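PDB 4QDG: putative adhesin from Bacteroides thetaiotaomicron, which is a putative lipoprotein of the FimB/Mfa2 fimbrillin family that probably anchors a pilus at the outer membrane and binds magnesium in the crystal. Local coordinates for residues L17-Y23 against G142-K148; K33-C37 against H124-W128; T39-E45 against N75-Y81. One frame throughout, in Å; residues are numbered along the deposited sequence.

In the fold
Contacts 1 and 3 are strand pairings in one beta framework, parallel and antiparallel, whereas contact 2 is a metal site between loop residues, with a helix end and loop packed on a strand tyrosine. Contact 3 is the most buried, with 10 of its 14 touching residues inside; contact 1 is half buried, one side apolar, the other mixing buried I20 with polar residues and bridging waters; contact 2 is partly buried, 3 of 6, with K34 exposed. F19 of contact 1 packs on L40 of contact 3, CE2 to CD2 3.7 Å. Segment 124-128 leads into strand 127-137, between strands 75-82 and 140-159. Backbone bonds dominate contacts 1 and 3; magnesium coordination and an aromatic face carry contact 2.

Contact 1 of 3, residues L17-Y23 against G142-K148; sequences LRFIYDY and GTVEMMK
F19 and V144 lie side by side in the tightly packed part of this pairing, where F19 CD2 comes within 3.8 Å of V144 CB. The ring is presented obliquely, with CG anti to the carbonyl carbon (chi1 -58°), and it runs in the same direction as the valine branches. L17, F78 and A80 extend this apolar side. M146 SE lies 4.4 Å from F19 CD2, with A80 and Y127 packing on M146. Y21, edge-to-face with Y127, turns the edge of its own ring to M146 O, 3.5 Å from CD1, and its OH rests 3.6 Å from K148 CD.

Between the two strands the backbones run parallel, their short axes 27° apart, and the bonds alternate as parallel strands require: R18 N gives to G142 O, V144 N to R18 O, I20 N to V144 O and M146 N to I20 O. The first three are nearly straight; the last, at 153°, is more bent. This pairing joins strand 15-20 to the long strand 140-159, a parallel step in the mostly antiparallel beta framework of this fimbrillin-type anchor protein, whose family belongs to the transthyretin clan.

On the other face buried I20 is packed too: its CG1 meets T143 CG2 at 3.7 Å, the two side chains crossing at about a right angle, while I20 CG2 sits 3.5 Å above the R18 guanidinium plane, over its centre. The looser, wetter part is polar. One water links R18 NH1 to T143 OG1. Near the D22 end, D22 and E145 face each other as like charges, OD1 to OE1 4.6 Å, and two waters bridge their carboxylates.

Contact 2 of 3, residues K33-C37 against H124-W128; sequences KKVDC and HGLYW. With MG (magnesium ion), chain C.
D36 (chi1 67°) and C37 each place the side chain between the backbone N and the carbonyl carbon, while H124 sets its imidazole anti to the backbone N; these turns bring three side chains onto one magnesium ion. H124 NE2 binds it at 2.2 Å. The D36 carboxylate is bidentate but uneven, OD1 at 2.2 Å and OD2 at 2.6 Å, and C37 SG completes the local set at 2.6 Å; C86 SG supplies a further ligand.

The carboxylate approaches the imidazole at its edge, with D36 CG in the ring plane and the two planes 59° apart. D36 OD1 and H124 NE2 are 3.3 Å apart because both bind the ion, with no hydrogen bond between them. D36 and C37, just after helix 31-34, and H124, just before strand 127-137, thus share one ion although 86 residues separate the segments.

A second meeting, through the Y127 ring, lies beside it. The apolar V35 CG2 sits over the centre of that ring in a CH-pi contact, 3.8 Å from the centroid and 12° off the normal, and K34 CB touches Y127 OH at 3.3 Å. The tyrosine also meets Y21 edge-to-face.

In the fold, 33-37 is the end of helix 31-34 and the loop leading to strand 38-44, whereas 124-128 runs into strand 127-137, where Y127 bonds through its backbone to G82 and packs on M146 and K148 of strand 140-159.

Contact 3 of 3, residues T39-E45 against N75-Y81; sequences TLLVYDE and NYHFVAY
T39, L41 and Y43 pair with Y81, V79 and H77 in an antiparallel beta arrangement, strand 39-44 against strand 75-81, with the short axes 162° apart. Each of these hydrogen-bonded pairs is closed by two backbone bonds; L41 N to V79 O, at 2.8 Å, is the straighter, while Y43 N to H77 O bends to 146°. The non-hydrogen-bonded pairs L40 with A80 and V42 with F78 lie between them, their side chains on the other side of the sheet.

On that side V42 CG1 lies between Y76 CD2, at 3.7 Å, and F78 CE1, and its CG2 lies along F78 CE1 and CD1. L40 CD1 stands 3.9 Å from F78 CD1, the two side chains crossing obliquely. Strand 15-20 covers this face: V15 and L17 pack on F78, and F19 packs on L40 and A80.

The side carrying T39, L41, Y43, H77, V79 and Y81 is packed by L106 and Y103 from loops. L41 CD1 lies in the plane of the Y81 ring at its edge, and Y43 CE2 touches V79 CG2 at 3.9 Å. The H77 ring nitrogens are bonded beyond the two segments, ND1 to T132 OG1 and NE2 to E130 OE1 of strand 127-137, and Y103 meets the ring edge-to-face. At the E45 end, N75 ND2 donates to E45 OE2 at 2.9 Å, meeting the carboxylate on its anti side, 30° out of its plane.

Contact 1 of 3, residues L17-Y23 against G142-K148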
loop_
_atom_site.group_PDB
_atom_site.type_symbol
_atom_site.label_atom_id
_atom_site.label_comp_id
_atom_site.label_asym_id
_atom_site.label_seq_id
_atom_site.Cartn_x
_atom_site.Cartn_y
_atom_site.Cartn_z
ATOM N N LEU A 17 19.446 15.159 -3.729
ATOM C CA LEU A 17 18.554 14.251 -3.020
ATOM C C LEU A 17 18.716 12.808 -3.375
ATOM O O LEU A 17 18.758 12.455 -4.545
ATOM C CB LEU A 17 17.085 14.647 -3.244
ATOM C CG LEU A 17 16.710 16.074 -2.882
ATOM C CD1 LEU A 17 15.240 16.326 -3.181
ATOM C CD2 LEU A 17 17.026 16.375 -1.421
ATOM N N ARG A 18 18.739 11.970 -2.333
ATOM C CA ARG A 18 18.733 10.505 -2.405
ATOM C C ARG A 18 17.315 10.063 -2.047
ATOM O O ARG A 18 16.658 10.709 -1.215
ATOM C CB ARG A 18 19.789 9.885 -1.456
ATOM C CG ARG A 18 19.806 8.346 -1.449
ATOM C CD ARG A 18 20.918 7.763 -0.604
ATOM N NE ARG A 18 21.026 6.319 -0.807
ATOM C CZ ARG A 18 21.104 5.412 0.166
ATOM N NH1 ARG A 18 21.092 5.793 1.443
ATOM N NH2 ARG A 18 21.183 4.119 -0.126
ATOM N N PHE A 19 16.815 9.033 -2.727
ATOM C CA PHE A 19 15.480 8.503 -2.472
ATOM C C PHE A 19 15.588 7.048 -2.028
ATOM O O PHE A 19 16.187 6.234 -2.732
ATOM C CB PHE A 19 14.586 8.658 -3.702
ATOM C CG PHE A 19 14.448 10.084 -4.156
ATOM C CD1 PHE A 19 15.356 10.641 -5.052
ATOM C CD2 PHE A 19 13.410 10.884 -3.686
ATOM C CE1 PHE A 19 15.248 11.979 -5.446
ATOM C CE2 PHE A 19 13.303 12.219 -4.096
ATOM C CZ PHE A 19 14.231 12.757 -4.964
ATOM N N ILE A 20 15.105 6.737 -0.825
ATOM C CA ILE A 20 15.177 5.353 -0.319
ATOM C C ILE A 20 13.786 4.839 0.075
ATOM O O ILE A 20 12.896 5.633 0.386
ATOM C CB ILE A 20 16.199 5.174 0.847
ATOM C CG1 ILE A 20 15.705 5.759 2.174
ATOM C CG2 ILE A 20 17.579 5.734 0.460
ATOM C CD1 ILE A 20 16.413 5.216 3.424
ATOM N N TYR A 21 13.609 3.501 0.021
ATOM C CA TYR A 21 12.409 2.796 0.481
ATOM C C TYR A 21 12.893 1.606 1.325
ATOM O O TYR A 21 13.095 0.508 0.811
ATOM C CB TYR A 21 11.447 2.402 -0.669
ATOM C CG TYR A 21 10.424 1.338 -0.300
ATOM C CD1 TYR A 21 9.540 1.522 0.769
ATOM C CD2 TYR A 21 10.385 0.116 -0.974
ATOM C CE1 TYR A 21 8.633 0.519 1.143
ATOM C CE2 TYR A 21 9.472 -0.880 -0.619
ATOM C CZ TYR A 21 8.591 -0.669 0.432
ATOM O OH TYR A 21 7.691 -1.661 0.757
ATOM N N ASP A 22 13.159 1.868 2.607
ATOM C CA ASP A 22 13.587 0.852 3.570
ATOM C C ASP A 22 12.452 0.587 4.615
ATOM O O ASP A 22 12.626 -0.258 5.478
ATOM C CB ASP A 22 14.948 1.221 4.239
ATOM C CG ASP A 22 14.962 2.315 5.294
ATOM O OD1 ASP A 22 13.868 2.738 5.737
ATOM O OD2 ASP A 22 16.066 2.706 5.727
ATOM N N TYR A 23 11.283 1.290 4.498
ATOM C CA TYR A 23 10.126 1.148 5.398
ATOM C C TYR A 23 9.294 -0.108 5.065
ATOM O O TYR A 23 8.129 -0.049 4.660
ATOM C CB TYR A 23 9.239 2.395 5.358
ATOM C CG TYR A 23 8.540 2.672 6.670
ATOM C CD1 TYR A 23 9.265 2.810 7.855
ATOM C CD2 TYR A 23 7.158 2.843 6.727
ATOM C CE1 TYR A 23 8.630 3.111 9.060
ATOM C CE2 TYR A 23 6.516 3.140 7.931
ATOM C CZ TYR A 23 7.261 3.296 9.087
ATOM O OH TYR A 23 6.653 3.604 10.275
ATOM N N GLY A 142 20.662 15.240 1.167
ATOM C CA GLY A 142 19.490 14.851 1.934
ATOM C C GLY A 142 18.849 13.601 1.384
ATOM O O GLY A 142 18.895 13.361 0.180
ATOM N N THR A 143 18.249 12.803 2.264
ATOM C CA THR A 143 17.593 11.553 1.890
ATOM C C THR A 143 16.101 11.621 2.169
ATOM O O THR A 143 15.685 11.939 3.284
ATOM C CB THR A 143 18.239 10.359 2.621
ATOM O OG1 THR A 143 19.603 10.286 2.241
ATOM C CG2 THR A 143 17.533 9.024 2.337
ATOM N N VAL A 144 15.306 11.309 1.133
ATOM C CA VAL A 144 13.857 11.244 1.232
ATOM C C VAL A 144 13.519 9.790 1.484
ATOM O O VAL A 144 13.719 8.937 0.609
ATOM C CB VAL A 144 13.100 11.813 0.012
ATOM C CG1 VAL A 144 11.595 11.808 0.292
ATOM C CG2 VAL A 144 13.598 13.225 -0.350
ATOM N N GLU A 145 13.096 9.513 2.716
ATOM C CA GLU A 145 12.737 8.191 3.180
ATOM C C GLU A 145 11.276 7.965 2.848
ATOM O O GLU A 145 10.406 8.720 3.285
ATOM C CB GLU A 145 13.022 8.050 4.682
ATOM C CG GLU A 145 14.437 8.457 5.056
ATOM C CD GLU A 145 14.845 8.111 6.473
ATOM O OE1 GLU A 145 14.357 7.085 7.005
ATOM O OE2 GLU A 145 15.719 8.825 7.018
HETATM N N MSE A 146 11.016 6.966 2.006
HETATM C CA MSE A 146 9.671 6.741 1.522
HETATM C C MSE A 146 8.979 5.501 2.079
HETATM O O MSE A 146 9.631 4.554 2.535
HETATM C CB MSE A 146 9.698 6.702 0.014
HETATM C CG MSE A 146 10.169 8.043 -0.537
HETATM SE SE MSE A 146 10.341 7.964 -2.394
HETATM C CE MSE A 146 8.455 8.251 -2.874
HETATM N N MSE A 147 7.631 5.546 2.057
HETATM C CA MSE A 147 6.804 4.433 2.492
HETATM C C MSE A 147 5.885 3.998 1.370
HETATM O O MSE A 147 5.656 4.769 0.461
HETATM C CB MSE A 147 6.014 4.747 3.764
HETATM C CG MSE A 147 4.952 5.830 3.607
HETATM SE SE MSE A 147 3.683 5.698 5.073
HETATM C CE MSE A 147 2.566 4.531 4.252
ATOM N N LYS A 148 5.395 2.752 1.431
ATOM C CA LYS A 148 4.493 2.167 0.443
ATOM C C LYS A 148 3.048 2.293 0.970
ATOM O O LYS A 148 2.779 1.927 2.113
ATOM C CB LYS A 148 4.906 0.700 0.205
ATOM C CG LYS A 148 4.123 -0.014 -0.882
ATOM C CD LYS A 148 4.704 -1.375 -1.145
ATOM C CE LYS A 148 3.921 -2.151 -2.173
ATOM N NZ LYS A 148 4.383 -3.572 -2.205
HETATM O O HOH W 1 21.055 7.888 3.234
HETATM O O HOH W 2 12.256 4.478 3.563
HETATM O O HOH W 3 12.613 4.923 6.323
HETATM O O HOH W 4 16.277 4.974 7.245
HETATM O O HOH W 5 5.844 1.226 3.813
#

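Contact 2 of 3, residues K33-C37 against H124-W128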
loop_
_atom_site.group_PDB
_atom_site.type_symbol
_atom_site.label_atom_id
_atom_site.label_comp_id
_atom_site.label_asym_id
_atom_site.label_seq_id
_atom_site.Cartn_x
_atom_site.Cartn_y
_atom_site.Cartn_z
ATOM N N LYS A 33 14.467 -1.460 -6.987
ATOM C CA LYS A 33 13.677 -2.531 -7.581
ATOM C C LYS A 33 12.178 -2.265 -7.530
ATOM O O LYS A 33 11.449 -2.877 -8.312
ATOM C CB LYS A 33 13.999 -3.916 -6.975
ATOM C CG LYS A 33 14.179 -3.969 -5.467
ATOM C CD LYS A 33 14.786 -5.315 -5.038
ATOM C CE LYS A 33 15.135 -5.367 -3.560
ATOM N NZ LYS A 33 15.483 -6.745 -3.110
ATOM N N LYS A 34 11.707 -1.327 -6.679
ATOM C CA LYS A 34 10.259 -1.113 -6.568
ATOM C C LYS A 34 9.745 0.191 -7.152
ATOM O O LYS A 34 8.623 0.186 -7.633
ATOM C CB LYS A 34 9.792 -1.234 -5.098
ATOM C CG LYS A 34 10.092 -2.599 -4.419
ATOM C CD LYS A 34 9.641 -3.817 -5.222
ATOM C CE LYS A 34 8.464 -4.562 -4.649
ATOM N NZ LYS A 34 7.363 -4.719 -5.648
ATOM N N VAL A 35 10.516 1.303 -7.125
ATOM C CA VAL A 35 9.990 2.597 -7.610
ATOM C C VAL A 35 10.524 2.911 -8.997
ATOM O O VAL A 35 11.686 3.274 -9.141
ATOM C CB VAL A 35 10.242 3.756 -6.608
ATOM C CG1 VAL A 35 9.595 5.053 -7.098
ATOM C CG2 VAL A 35 9.734 3.396 -5.215
ATOM N N ASP A 36 9.647 2.788 -10.010
ATOM C CA ASP A 36 9.912 2.944 -11.448
ATOM C C ASP A 36 9.625 4.373 -11.989
ATOM O O ASP A 36 9.964 4.674 -13.133
ATOM C CB ASP A 36 9.036 1.923 -12.227
ATOM C CG ASP A 36 7.520 2.157 -12.179
ATOM O OD1 ASP A 36 7.035 2.752 -11.187
ATOM O OD2 ASP A 36 6.822 1.740 -13.127
ATOM N N CYS A 37 8.937 5.211 -11.207
ATOM C CA CYS A 37 8.621 6.580 -11.602
ATOM C C CYS A 37 8.575 7.447 -10.363
ATOM O O CYS A 37 8.044 7.050 -9.331
ATOM C CB CYS A 37 7.335 6.672 -12.423
ATOM S SG CYS A 37 5.854 6.054 -11.572
ATOM N N HIS A 124 -1.030 -0.357 -8.977
ATOM C CA HIS A 124 0.384 -0.007 -9.146
ATOM C C HIS A 124 0.842 0.627 -7.822
ATOM O O HIS A 124 0.137 1.474 -7.275
ATOM C CB HIS A 124 0.530 0.955 -10.347
ATOM C CG HIS A 124 1.941 1.331 -10.728
ATOM N ND1 HIS A 124 2.842 0.389 -11.222
ATOM C CD2 HIS A 124 2.524 2.556 -10.788
ATOM C CE1 HIS A 124 3.953 1.063 -11.492
ATOM N NE2 HIS A 124 3.806 2.367 -11.252
ATOM N N GLY A 125 1.983 0.185 -7.303
ATOM C CA GLY A 125 2.555 0.683 -6.054
ATOM C C GLY A 125 2.543 2.193 -5.927
ATOM O O GLY A 125 2.840 2.903 -6.893
ATOM N N LEU A 126 2.111 2.690 -4.761
ATOM C CA LEU A 126 2.100 4.119 -4.465
ATOM C C LEU A 126 3.044 4.343 -3.305
ATOM O O LEU A 126 2.937 3.668 -2.283
ATOM C CB LEU A 126 0.679 4.665 -4.179
ATOM C CG LEU A 126 0.599 6.173 -3.892
ATOM C CD1 LEU A 126 0.908 6.987 -5.157
ATOM C CD2 LEU A 126 -0.754 6.547 -3.310
ATOM N N TYR A 127 4.024 5.231 -3.500
ATOM C CA TYR A 127 5.057 5.530 -2.506
ATOM C C TYR A 127 5.056 7.007 -2.171
ATOM O O TYR A 127 4.667 7.832 -2.992
ATOM C CB TYR A 127 6.445 5.067 -2.989
ATOM C CG TYR A 127 6.516 3.580 -3.271
ATOM C CD1 TYR A 127 6.067 3.056 -4.481
ATOM C CD2 TYR A 127 7.044 2.696 -2.335
ATOM C CE1 TYR A 127 6.101 1.686 -4.738
ATOM C CE2 TYR A 127 7.147 1.326 -2.609
ATOM C CZ TYR A 127 6.650 0.822 -3.803
ATOM O OH TYR A 127 6.715 -0.526 -4.083
ATOM N N TRP A 128 5.412 7.331 -0.925
ATOM C CA TRP A 128 5.418 8.704 -0.439
ATOM C C TRP A 128 6.489 8.911 0.610
ATOM O O TRP A 128 6.720 8.047 1.441
ATOM C CB TRP A 128 4.036 9.078 0.151
ATOM C CG TRP A 128 3.970 10.452 0.738
ATOM C CD1 TRP A 128 3.693 11.614 0.077
ATOM C CD2 TRP A 128 4.262 10.819 2.091
ATOM N NE1 TRP A 128 3.765 12.678 0.942
ATOM C CE2 TRP A 128 4.105 12.217 2.187
ATOM C CE3 TRP A 128 4.605 10.096 3.244
ATOM C CZ2 TRP A 128 4.272 12.903 3.390
ATOM C CZ3 TRP A 128 4.778 10.782 4.436
ATOM C CH2 TRP A 128 4.610 12.166 4.502
HETATM MG MG MG C . 5.295 3.618 -12.250
#

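Contact 3 of 3, residues T39-E45 against N75-Y81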
loop_
_atom_site.group_PDB
_atom_site.type_symbol
_atom_site.label_atom_id
_atom_site.label_comp_id
_atom_site.label_asym_id
_atom_site.label_seq_id
_atom_site.Cartn_x
_atom_site.Cartn_y
_atom_site.Cartn_z
ATOM N N THR A 39 8.036 11.452 -8.712
ATOM C CA THR A 39 7.525 12.804 -8.793
ATOM C C THR A 39 8.094 13.519 -7.596
ATOM O O THR A 39 7.789 13.151 -6.464
ATOM C CB THR A 39 5.975 12.833 -8.839
ATOM O OG1 THR A 39 5.502 12.112 -9.972
ATOM C CG2 THR A 39 5.415 14.261 -8.885
ATOM N N LEU A 40 8.910 14.535 -7.829
ATOM C CA LEU A 40 9.519 15.308 -6.738
ATOM C C LEU A 40 8.987 16.759 -6.796
ATOM O O LEU A 40 9.114 17.436 -7.818
ATOM C CB LEU A 40 11.066 15.236 -6.831
ATOM C CG LEU A 40 11.924 15.873 -5.718
ATOM C CD1 LEU A 40 12.022 17.395 -5.876
ATOM C CD2 LEU A 40 11.520 15.424 -4.306
ATOM N N LEU A 41 8.392 17.217 -5.696
ATOM C CA LEU A 41 7.812 18.559 -5.582
ATOM C C LEU A 41 8.636 19.428 -4.655
ATOM O O LEU A 41 9.077 18.957 -3.603
ATOM C CB LEU A 41 6.366 18.487 -5.076
ATOM C CG LEU A 41 5.417 17.638 -5.906
ATOM C CD1 LEU A 41 4.349 17.079 -5.044
ATOM C CD2 LEU A 41 4.825 18.422 -7.036
ATOM N N VAL A 42 8.861 20.689 -5.062
ATOM C CA VAL A 42 9.670 21.658 -4.336
ATOM C C VAL A 42 8.761 22.749 -3.813
ATOM O O VAL A 42 8.034 23.364 -4.586
ATOM C CB VAL A 42 10.841 22.261 -5.202
ATOM C CG1 VAL A 42 11.766 23.146 -4.354
ATOM C CG2 VAL A 42 11.649 21.175 -5.915
ATOM N N TYR A 43 8.834 22.999 -2.502
ATOM C CA TYR A 43 8.111 24.063 -1.818
ATOM C C TYR A 43 9.109 24.934 -1.057
ATOM O O TYR A 43 10.136 24.435 -0.601
ATOM C CB TYR A 43 7.049 23.484 -0.847
ATOM C CG TYR A 43 5.979 22.666 -1.539
ATOM C CD1 TYR A 43 4.930 23.282 -2.215
ATOM C CD2 TYR A 43 6.026 21.276 -1.539
ATOM C CE1 TYR A 43 3.966 22.535 -2.890
ATOM C CE2 TYR A 43 5.055 20.517 -2.197
ATOM C CZ TYR A 43 4.018 21.151 -2.861
ATOM O OH TYR A 43 3.050 20.388 -3.478
ATOM N N ASP A 44 8.795 26.213 -0.869
ATOM C CA ASP A 44 9.668 27.071 -0.075
ATOM C C ASP A 44 9.358 26.865 1.435
ATOM O O ASP A 44 8.500 26.046 1.789
ATOM C CB ASP A 44 9.556 28.549 -0.492
ATOM C CG ASP A 44 8.183 29.188 -0.395
ATOM O OD1 ASP A 44 7.440 28.887 0.586
ATOM O OD2 ASP A 44 7.877 30.051 -1.246
ATOM N N GLU A 45 10.032 27.632 2.309
ATOM C CA GLU A 45 9.878 27.550 3.767
ATOM C C GLU A 45 8.440 27.860 4.209
ATOM O O GLU A 45 8.019 27.333 5.232
ATOM C CB GLU A 45 10.879 28.503 4.451
ATOM C CG GLU A 45 11.086 28.232 5.933
ATOM C CD GLU A 45 12.229 28.973 6.595
ATOM O OE1 GLU A 45 12.342 30.207 6.415
ATOM O OE2 GLU A 45 12.970 28.318 7.360
ATOM N N ASN A 75 15.766 27.511 2.740
ATOM C CA ASN A 75 15.302 26.298 3.400
ATOM C C ASN A 75 14.076 25.821 2.628
ATOM O O ASN A 75 13.139 26.601 2.447
ATOM C CB ASN A 75 15.023 26.588 4.889
ATOM C CG ASN A 75 14.665 25.386 5.729
ATOM O OD1 ASN A 75 15.253 24.306 5.628
ATOM N ND2 ASN A 75 13.723 25.573 6.634
ATOM N N TYR A 76 14.116 24.584 2.089
ATOM C CA TYR A 76 13.029 24.035 1.256
ATOM C C TYR A 76 12.401 22.790 1.846
ATOM O O TYR A 76 13.042 22.112 2.636
ATOM C CB TYR A 76 13.535 23.695 -0.158
ATOM C CG TYR A 76 13.943 24.904 -0.960
ATOM C CD1 TYR A 76 15.222 25.448 -0.839
ATOM C CD2 TYR A 76 13.062 25.496 -1.861
ATOM C CE1 TYR A 76 15.599 26.575 -1.559
ATOM C CE2 TYR A 76 13.442 26.606 -2.618
ATOM C CZ TYR A 76 14.719 27.136 -2.470
ATOM O OH TYR A 76 15.121 28.229 -3.208
ATOM N N HIS A 77 11.143 22.492 1.442
ATOM C CA HIS A 77 10.423 21.282 1.837
ATOM C C HIS A 77 10.094 20.519 0.564
ATOM O O HIS A 77 9.525 21.090 -0.375
ATOM C CB HIS A 77 9.173 21.575 2.674
ATOM C CG HIS A 77 8.509 20.317 3.168
ATOM N ND1 HIS A 77 9.037 19.585 4.232
ATOM C CD2 HIS A 77 7.418 19.674 2.697
ATOM C CE1 HIS A 77 8.263 18.524 4.355
ATOM N NE2 HIS A 77 7.263 18.545 3.471
ATOM N N PHE A 78 10.584 19.276 0.490
ATOM C CA PHE A 78 10.448 18.410 -0.676
ATOM C C PHE A 78 9.470 17.293 -0.441
ATOM O O PHE A 78 9.507 16.671 0.612
ATOM C CB PHE A 78 11.811 17.806 -1.031
ATOM C CG PHE A 78 12.861 18.840 -1.332
ATOM C CD1 PHE A 78 12.984 19.378 -2.614
ATOM C CD2 PHE A 78 13.751 19.253 -0.343
ATOM C CE1 PHE A 78 13.967 20.331 -2.895
ATOM C CE2 PHE A 78 14.746 20.187 -0.634
ATOM C CZ PHE A 78 14.843 20.727 -1.906
ATOM N N VAL A 79 8.615 17.014 -1.418
ATOM C CA VAL A 79 7.656 15.921 -1.325
ATOM C C VAL A 79 7.919 14.997 -2.480
ATOM O O VAL A 79 7.990 15.454 -3.613
ATOM C CB VAL A 79 6.162 16.393 -1.248
ATOM C CG1 VAL A 79 5.224 15.199 -1.112
ATOM C CG2 VAL A 79 5.944 17.358 -0.082
ATOM N N ALA A 80 8.101 13.701 -2.197
ATOM C CA ALA A 80 8.325 12.690 -3.240
ATOM C C ALA A 80 7.176 11.714 -3.321
ATOM O O ALA A 80 6.619 11.290 -2.292
ATOM C CB ALA A 80 9.616 11.918 -2.990
ATOM N N TYR A 81 6.819 11.366 -4.568
ATOM C CA TYR A 81 5.815 10.346 -4.845
ATOM C C TYR A 81 6.385 9.344 -5.773
ATOM O O TYR A 81 7.060 9.721 -6.723
ATOM C CB TYR A 81 4.525 10.910 -5.454
ATOM C CG TYR A 81 3.650 11.679 -4.491
ATOM C CD1 TYR A 81 2.759 11.023 -3.647
ATOM C CD2 TYR A 81 3.669 13.063 -4.462
ATOM C CE1 TYR A 81 1.930 11.732 -2.779
ATOM C CE2 TYR A 81 2.829 13.782 -3.617
ATOM C CZ TYR A 81 1.955 13.114 -2.783
ATOM O OH TYR A 81 1.149 13.841 -1.951
HETATM O O HOH W 6 5.796 9.405 -9.234
HETATM O O HOH W 7 12.355 29.022 1.326
#